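Local coordinates for protein thiamin pyrophosphokinase (Saccharomyces cerevisiae, PDB 1IG0) that transfers a pyrophosphate group from ATP to thiamine, making the thiamine diphosphate cofactor, and works as a homodimer, at residues 35-40 / 215-220; 62-67 / 135-140. All blocks are in the same frame, centred on the assembly; numbering follows the deposited sequence.

Both contacts belong to the alpha-beta-alpha part of the enzyme and share one sheet: strand 38-43 of contact 1 runs beside strand 64-68 of contact 2, and the contact centres lie about 10 Å apart. Two polar links join them, Tyr215 OH to Ser135 OG at 2.5 Å and Ser39 OG to Asp63 N at 2.9 Å, both probable hydrogen bonds. Phe138 of contact 2 also packs on Asn38 and Thr40 of contact 1. In sequence, both segments of contact 2 fall between the two segments of contact 1. Helix 126-139 of contact 2 follows directly on Gln122 to Thr125, which line a thiamine pocket, and Tyr220 of contact 1 touches Phe127 near that helix start.

Contact 1. Residues 35-40 / 215-220; sequences EDENST and YFKLCY
Glu37 and Lys217 reach for each other from opposite directions and meet in a surface salt bridge. Lys217 NZ donates to Glu37 OE1 at 2.7 Å, arriving on the syn side of the carboxylate and 15° out of its plane; a second, weak bond runs from Lys217 NZ to Glu37 OE2 at 3.1 Å. The ammonium group thus straddles the carboxylate unevenly, leaning on OE1. Beyond CG the chain of Glu37 runs extended, which carries its carboxylate out toward the lysine. The lysine bends at chi3 (-53°), which turns its last carbon and nitrogen to the acid. Long, flexible chains suit this place, because the CA atoms of Glu37 and Lys217 are 10.3 Å apart and short side chains could hardly span such a gap. Glu37 OE2 has a second partner in the backbone N of Asn34, a bond that should steady the carboxylate. The pair bridges strands 38-43 and 216-221, parallel strands separated by strand 184-189, where Glu37 touches Ser185. Thr40 packs toward helix 126-139, whereas Leu218 and Tyr220 pack against helix 196-212.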
# COMPACT_ATOMS: atom_id res chain seq x y z
N GLU B 35 -12.17 -8.29 -27.12
CA GLU B 35 -11.63 -8.62 -28.44
C GLU B 35 -11.15 -7.46 -29.31
O GLU B 35 -10.19 -7.61 -30.06
CB GLU B 35 -12.65 -9.44 -29.23
CG GLU B 35 -14.11 -9.30 -28.80
CD GLU B 35 -14.50 -10.28 -27.71
OE1 GLU B 35 -14.14 -10.05 -26.54
OE2 GLU B 35 -15.17 -11.29 -28.03
N ASP B 36 -11.81 -6.31 -29.21
CA ASP B 36 -11.46 -5.15 -30.05
C ASP B 36 -10.35 -4.25 -29.51
O ASP B 36 -9.87 -3.37 -30.23
CB ASP B 36 -12.71 -4.30 -30.29
CG ASP B 36 -12.57 -3.38 -31.49
OD1 ASP B 36 -11.43 -3.05 -31.88
OD2 ASP B 36 -13.61 -2.97 -32.05
N GLU B 37 -9.92 -4.45 -28.27
CA GLU B 37 -8.89 -3.59 -27.71
C GLU B 37 -7.52 -4.26 -27.60
O GLU B 37 -7.40 -5.48 -27.64
CB GLU B 37 -9.32 -3.10 -26.33
CG GLU B 37 -9.27 -4.16 -25.24
CD GLU B 37 -10.06 -3.77 -24.01
OE1 GLU B 37 -10.30 -2.56 -23.82
OE2 GLU B 37 -10.45 -4.67 -23.23
N ASN B 38 -6.48 -3.44 -27.49
CA ASN B 38 -5.13 -3.96 -27.33
C ASN B 38 -4.98 -4.37 -25.88
O ASN B 38 -5.77 -3.94 -25.03
CB ASN B 38 -4.08 -2.89 -27.68
CG ASN B 38 -3.90 -2.72 -29.17
OD1 ASN B 38 -3.78 -3.70 -29.91
ND2 ASN B 38 -3.86 -1.47 -29.63
N SER B 39 -3.99 -5.20 -25.58
CA SER B 39 -3.79 -5.66 -24.22
C SER B 39 -2.33 -5.89 -23.89
O SER B 39 -1.52 -6.19 -24.77
CB SER B 39 -4.58 -6.95 -23.98
OG SER B 39 -4.19 -7.96 -24.88
N THR B 40 -2.00 -5.76 -22.61
CA THR B 40 -0.63 -5.95 -22.16
C THR B 40 -0.58 -6.46 -20.73
O THR B 40 -1.37 -6.05 -19.88
CB THR B 40 0.18 -4.62 -22.21
OG1 THR B 40 0.21 -4.13 -23.55
CG2 THR B 40 1.60 -4.84 -21.71
N TYR B 215 -6.42 6.34 -22.79
CA TYR B 215 -6.69 5.13 -23.55
C TYR B 215 -6.26 3.88 -22.78
O TYR B 215 -6.68 2.77 -23.10
CB TYR B 215 -6.00 5.18 -24.92
CG TYR B 215 -4.56 5.62 -24.88
CD1 TYR B 215 -3.53 4.71 -24.63
CD2 TYR B 215 -4.21 6.96 -25.09
CE1 TYR B 215 -2.20 5.12 -24.59
CE2 TYR B 215 -2.88 7.38 -25.05
CZ TYR B 215 -1.89 6.45 -24.79
OH TYR B 215 -0.57 6.86 -24.73
N PHE B 216 -5.43 4.08 -21.76
CA PHE B 216 -4.98 2.98 -20.92
C PHE B 216 -6.06 2.62 -19.91
O PHE B 216 -6.79 3.49 -19.43
CB PHE B 216 -3.73 3.36 -20.12
CG PHE B 216 -2.43 3.16 -20.85
CD1 PHE B 216 -1.69 4.25 -21.30
CD2 PHE B 216 -1.92 1.88 -21.04
CE1 PHE B 216 -0.46 4.07 -21.93
CE2 PHE B 216 -0.69 1.68 -21.67
CZ PHE B 216 0.04 2.78 -22.11
N LYS B 217 -6.17 1.33 -19.60
CA LYS B 217 -7.12 0.83 -18.62
C LYS B 217 -6.28 -0.06 -17.72
O LYS B 217 -6.15 -1.26 -17.95
CB LYS B 217 -8.23 0.02 -19.29
CG LYS B 217 -8.97 0.74 -20.40
CD LYS B 217 -10.20 -0.04 -20.82
CE LYS B 217 -9.85 -1.48 -21.16
NZ LYS B 217 -11.06 -2.34 -21.26
N LEU B 218 -5.70 0.55 -16.70
CA LEU B 218 -4.83 -0.14 -15.76
C LEU B 218 -5.51 -0.79 -14.56
O LEU B 218 -6.40 -0.21 -13.94
CB LEU B 218 -3.74 0.82 -15.28
CG LEU B 218 -2.83 0.36 -14.13
CD1 LEU B 218 -2.01 -0.85 -14.55
CD2 LEU B 218 -1.91 1.51 -13.73
N CYS B 219 -5.06 -1.99 -14.23
CA CYS B 219 -5.57 -2.72 -13.09
C CYS B 219 -4.46 -3.57 -12.49
O CYS B 219 -3.72 -4.23 -13.22
CB CYS B 219 -6.73 -3.64 -13.49
SG CYS B 219 -7.46 -4.57 -12.11
N TYR B 220 -4.33 -3.53 -11.17
CA TYR B 220 -3.31 -4.31 -10.50
C TYR B 220 -3.91 -5.59 -9.96
O TYR B 220 -5.03 -5.59 -9.44
CB TYR B 220 -2.69 -3.54 -9.33
CG TYR B 220 -1.91 -2.32 -9.74
CD1 TYR B 220 -2.51 -1.06 -9.77
CD2 TYR B 220 -0.57 -2.43 -10.11
CE1 TYR B 220 -1.79 0.06 -10.18
CE2 TYR B 220 0.15 -1.31 -10.52
CZ TYR B 220 -0.47 -0.07 -10.56
OH TYR B 220 0.24 1.03 -10.97

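Contact 2. Residues 62-67 / 135-140; sequences HDLKVC and SLHFNS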
# COMPACT_ATOMS: atom_id res chain seq x y z
N HIS B 62 -3.52 -11.94 -22.79
CA HIS B 62 -2.94 -10.65 -23.13
C HIS B 62 -1.96 -10.77 -24.29
O HIS B 62 -1.26 -11.78 -24.42
CB HIS B 62 -2.26 -10.04 -21.91
CG HIS B 62 -3.22 -9.68 -20.81
ND1 HIS B 62 -3.84 -10.63 -20.03
CD2 HIS B 62 -3.70 -8.49 -20.40
CE1 HIS B 62 -4.66 -10.04 -19.19
NE2 HIS B 62 -4.60 -8.74 -19.39
N ASP B 63 -1.93 -9.74 -25.12
CA ASP B 63 -1.06 -9.73 -26.29
C ASP B 63 0.41 -9.45 -25.97
O ASP B 63 1.26 -10.33 -26.09
CB ASP B 63 -1.58 -8.71 -27.30
CG ASP B 63 -0.67 -8.55 -28.51
OD1 ASP B 63 -0.01 -9.54 -28.89
OD2 ASP B 63 -0.63 -7.45 -29.08
N LEU B 64 0.70 -8.22 -25.56
CA LEU B 64 2.06 -7.83 -25.23
C LEU B 64 2.43 -8.12 -23.78
O LEU B 64 1.60 -8.01 -22.88
CB LEU B 64 2.25 -6.33 -25.50
CG LEU B 64 3.67 -5.77 -25.35
CD1 LEU B 64 4.53 -6.26 -26.49
CD2 LEU B 64 3.62 -4.25 -25.35
N LYS B 65 3.68 -8.52 -23.56
CA LYS B 65 4.19 -8.79 -22.22
C LYS B 65 5.46 -7.98 -22.02
O LYS B 65 6.41 -8.09 -22.80
CB LYS B 65 4.50 -10.28 -22.03
CG LYS B 65 3.29 -11.19 -22.01
CD LYS B 65 2.83 -11.53 -23.42
CE LYS B 65 1.64 -12.47 -23.39
NZ LYS B 65 1.28 -12.92 -24.76
N VAL B 66 5.46 -7.16 -20.98
CA VAL B 66 6.61 -6.31 -20.70
C VAL B 66 7.16 -6.53 -19.30
O VAL B 66 6.41 -6.65 -18.33
CB VAL B 66 6.24 -4.81 -20.86
CG1 VAL B 66 7.42 -3.93 -20.47
CG2 VAL B 66 5.81 -4.53 -22.29
N CYS B 67 8.49 -6.59 -19.20
CA CYS B 67 9.17 -6.76 -17.93
C CYS B 67 9.90 -5.48 -17.57
O CYS B 67 10.66 -4.94 -18.38
CB CYS B 67 10.18 -7.91 -18.01
SG CYS B 67 9.47 -9.56 -17.88
N SER B 135 2.77 2.28 -25.04
CA SER B 135 2.00 3.15 -25.92
C SER B 135 2.68 3.26 -27.28
O SER B 135 2.03 3.20 -28.32
CB SER B 135 1.83 4.54 -25.31
OG SER B 135 0.92 5.31 -26.07
N LEU B 136 4.00 3.43 -27.27
CA LEU B 136 4.75 3.53 -28.52
C LEU B 136 4.58 2.26 -29.34
O LEU B 136 4.36 2.31 -30.55
CB LEU B 136 6.24 3.76 -28.22
CG LEU B 136 6.66 5.17 -27.80
CD1 LEU B 136 8.11 5.17 -27.35
CD2 LEU B 136 6.45 6.13 -28.97
N HIS B 137 4.68 1.12 -28.67
CA HIS B 137 4.53 -0.17 -29.33
C HIS B 137 3.22 -0.27 -30.11
O HIS B 137 3.21 -0.69 -31.27
CB HIS B 137 4.57 -1.31 -28.31
CG HIS B 137 4.26 -2.65 -28.89
ND1 HIS B 137 5.21 -3.43 -29.52
CD2 HIS B 137 3.10 -3.34 -28.98
CE1 HIS B 137 4.64 -4.53 -29.97
NE2 HIS B 137 3.36 -4.50 -29.66
N PHE B 138 2.13 0.11 -29.48
CA PHE B 138 0.81 0.04 -30.11
C PHE B 138 0.40 1.24 -30.95
O PHE B 138 -0.36 1.09 -31.91
CB PHE B 138 -0.27 -0.20 -29.05
CG PHE B 138 -0.28 -1.59 -28.49
CD1 PHE B 138 -0.03 -1.81 -27.13
CD2 PHE B 138 -0.55 -2.68 -29.30
CE1 PHE B 138 -0.05 -3.10 -26.61
CE2 PHE B 138 -0.57 -3.97 -28.79
CZ PHE B 138 -0.32 -4.18 -27.44
N ASN B 139 0.88 2.43 -30.60
CA ASN B 139 0.45 3.62 -31.32
C ASN B 139 1.45 4.35 -32.22
O ASN B 139 1.09 5.34 -32.85
CB ASN B 139 -0.15 4.61 -30.32
CG ASN B 139 -1.19 3.95 -29.42
OD1 ASN B 139 -2.11 3.29 -29.91
ND2 ASN B 139 -1.06 4.14 -28.11
N SER B 140 2.68 3.87 -32.29
CA SER B 140 3.68 4.51 -33.14
C SER B 140 4.28 3.53 -34.15
O SER B 140 5.22 2.81 -33.83
CB SER B 140 4.80 5.12 -32.31
OG SER B 140 5.83 5.63 -33.14
O HOH W 1 1.59 -6.71 -30.41
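Leu64 lays its two methyls on His137 and brings its CB up to Phe138, both on the facing helix. The CH-pi part is at the histidine: Leu64 CD1 stands over one ring face, 3.9 Å from the His137 centroid and 14° off its normal, while Leu64 CD2 lies 3.8 Å from His137 CD2. Having CG anti to the backbone N (chi1 173°) directs the imidazole at this leucine. The apolar part is at Phe138, whose CZ lies 3.9 Å from Leu64 CB. Among polar groups, Asp63 OD2 approaches the Phe138 ring edge, 3.5 Å from CE2, where the ring's weakly positive hydrogens suit a carboxylate. A water bridges the segments, donating to Asp63 OD2 at 2.7 Å and bonding His137 NE2 at 2.9 Å, while His137 ND1 bonds Tyr93 OH. A leucine in place of His137 would probably leave the water held from the Asp63 side alone, take from Tyr93 OH its partner and remove the ring face under Leu64. Lys65, in the strand, folds back so that NZ donates to His62 O and Asp63 O. The contact sets the C-terminal end of helix 126-139 on strand 64-68, with Phe138 also reaching strands 38-43 and 184-189.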